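Local coordinates for NIPSNAP domain protein (Burkholderia xenovorans, PDB 5K9F) that is of unknown function but belongs to the NipSnap family, with a dimeric alpha-beta-barrel-like fold, and binds oxamic acid in a pocket in this crystal, at residues G43-Y48 and Q61-D66. Sequence-based numbering, arbitrary orientation. Where two conformers were deposited one is given.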
# COMPACT_ATOMS: atom_id res chain seq x y z
N GLY A 43 -19.71 -15.70 -20.49
CA GLY A 43 -21.16 -15.73 -20.30
C GLY A 43 -21.92 -14.46 -19.94
O GLY A 43 -22.93 -14.15 -20.59
N ARG A 44 -21.51 -13.74 -18.89
CA ARG A 44 -22.22 -12.54 -18.44
C ARG A 44 -21.25 -11.42 -18.08
O ARG A 44 -20.74 -11.38 -16.96
CB ARG A 44 -23.10 -12.90 -17.24
CG ARG A 44 -24.02 -11.80 -16.75
CD ARG A 44 -25.22 -12.39 -15.99
NE ARG A 44 -24.82 -13.24 -14.86
CZ ARG A 44 -24.96 -14.56 -14.83
NH1 ARG A 44 -24.56 -15.25 -13.76
NH2 ARG A 44 -25.51 -15.21 -15.85
N LEU A 45 -21.02 -10.51 -19.03
CA LEU A 45 -20.26 -9.29 -18.75
C LEU A 45 -21.16 -8.30 -18.04
O LEU A 45 -22.23 -7.96 -18.55
CB LEU A 45 -19.71 -8.69 -20.04
CG LEU A 45 -18.93 -7.37 -19.92
CD1 LEU A 45 -17.69 -7.59 -19.07
CD2 LEU A 45 -18.55 -6.85 -21.30
N LEU A 46 -20.74 -7.85 -16.86
CA LEU A 46 -21.51 -6.90 -16.06
C LEU A 46 -21.03 -5.47 -16.20
O LEU A 46 -21.80 -4.54 -15.93
CB LEU A 46 -21.47 -7.29 -14.58
CG LEU A 46 -22.06 -8.65 -14.23
CD1 LEU A 46 -21.73 -8.99 -12.78
CD2 LEU A 46 -23.56 -8.65 -14.43
N GLY A 47 -19.78 -5.27 -16.62
CA GLY A 47 -19.22 -3.95 -16.77
C GLY A 47 -17.79 -4.02 -17.24
O GLY A 47 -17.05 -4.95 -16.88
N TYR A 48 -17.38 -3.07 -18.07
CA TYR A 48 -16.01 -3.01 -18.57
C TYR A 48 -15.66 -1.53 -18.63
O TYR A 48 -16.28 -0.79 -19.40
CB TYR A 48 -15.89 -3.69 -19.94
CG TYR A 48 -14.53 -4.27 -20.27
CD1 TYR A 48 -13.43 -3.46 -20.47
CD2 TYR A 48 -14.36 -5.64 -20.42
CE1 TYR A 48 -12.19 -4.00 -20.80
CE2 TYR A 48 -13.13 -6.19 -20.73
CZ TYR A 48 -12.05 -5.37 -20.92
OH TYR A 48 -10.82 -5.91 -21.24
N GLN A 61 -12.93 -4.90 -15.07
CA GLN A 61 -14.03 -5.66 -15.64
C GLN A 61 -14.75 -6.45 -14.56
O GLN A 61 -14.13 -6.97 -13.63
CB GLN A 61 -13.56 -6.60 -16.76
CG GLN A 61 -12.40 -7.47 -16.43
CD GLN A 61 -11.75 -8.04 -17.67
OE1 GLN A 61 -12.14 -9.09 -18.16
NE2 GLN A 61 -10.75 -7.32 -18.20
N LEU A 62 -16.07 -6.54 -14.68
CA LEU A 62 -16.88 -7.33 -13.78
C LEU A 62 -17.60 -8.41 -14.58
O LEU A 62 -18.22 -8.11 -15.60
CB LEU A 62 -17.90 -6.48 -13.02
CG LEU A 62 -17.27 -5.63 -11.91
CD1 LEU A 62 -16.74 -4.32 -12.45
CD2 LEU A 62 -18.27 -5.40 -10.79
N TRP A 63 -17.49 -9.65 -14.11
CA TRP A 63 -18.12 -10.81 -14.74
C TRP A 63 -18.97 -11.54 -13.72
O TRP A 63 -18.57 -11.67 -12.56
CB TRP A 63 -17.06 -11.78 -15.28
CG TRP A 63 -16.21 -11.22 -16.38
CD1 TRP A 63 -15.02 -10.57 -16.24
CD2 TRP A 63 -16.50 -11.24 -17.78
NE1 TRP A 63 -14.54 -10.20 -17.48
CE2 TRP A 63 -15.44 -10.59 -18.43
CE3 TRP A 63 -17.56 -11.74 -18.54
CZ2 TRP A 63 -15.40 -10.44 -19.82
CZ3 TRP A 63 -17.52 -11.60 -19.92
CH2 TRP A 63 -16.45 -10.94 -20.54
N GLY A 64 -20.14 -12.02 -14.15
CA GLY A 64 -21.04 -12.77 -13.29
C GLY A 64 -21.04 -14.25 -13.66
O GLY A 64 -21.16 -14.60 -14.84
N PHE A 65 -20.92 -15.11 -12.64
CA PHE A 65 -20.89 -16.55 -12.83
C PHE A 65 -21.93 -17.24 -11.95
O PHE A 65 -22.21 -16.79 -10.84
CB PHE A 65 -19.51 -17.12 -12.51
CG PHE A 65 -18.43 -16.59 -13.40
CD1 PHE A 65 -18.24 -17.11 -14.67
CD2 PHE A 65 -17.57 -15.59 -12.95
CE1 PHE A 65 -17.23 -16.63 -15.50
CE2 PHE A 65 -16.56 -15.10 -13.78
CZ PHE A 65 -16.39 -15.62 -15.05
N ASP A 66 -22.49 -18.34 -12.47
CA ASP A 66 -23.44 -19.12 -11.69
C ASP A 66 -22.80 -19.69 -10.43
O ASP A 66 -23.46 -19.84 -9.40
CB ASP A 66 -24.02 -20.26 -12.52
CG ASP A 66 -24.83 -19.78 -13.70
OD1 ASP A 66 -25.31 -18.62 -13.67
OD2 ASP A 66 -25.00 -20.56 -14.66
O HOH W 1 -19.30 -14.14 -17.04
O HOH W 2 -10.37 -8.66 -21.04
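Leu62 O is gripped twice from residues 43-48: Leu46 N donates to it at 2.8 Å, and Gly47 N adds a weak, bent bond. Two successive residues facing one are the mark of a classic beta bulge, here in an otherwise antiparallel pairing of strands 45-51 and 58-65. The bulge is flanked by straighter backbone bonds, Gly64 N to Arg44 O (2.9 Å, 173° at the hydrogen) and Leu62 N to Gly47 O, while a water bridges Arg44 N and Gly64 O. Where the pairing ends, beyond Gly64, Arg44 NH1 reaches Asp66 OD1 at 3.5 Å, a long, weak hydrogen bond within a salt bridge, with the carboxylate oxygen at the guanidinium edge; Gly64 O lies over one face of the same group.

Leu45, Trp63, Gln61 and Tyr48 pack on the sheet face that helices 23-33 and 35-42 cover. With chi1 of 178° carrying its CG away from the backbone N, Leu45 sets CD1 over the Trp63 six-membered ring, 3.7 Å from the centroid, a CH-pi contact almost on the ring normal. The indole's rotation is restrained by a bond from Trp63 NE1, in the ring plane, to a lone pair of Gln61 OE1 (2.7 Å). Gln61 then runs alongside Tyr48, its CB over the phenol face, and a second water joins Gln61 NE2 to Tyr48 OH.

The chain of bonds from indole to amide to water to phenol probably holds Tyr48 and Gln61 in place, with the Tyr48 side chain about 4 Å from the oxamic acid and Gln61 and Trp63 touching Gln38, which lines the pocket.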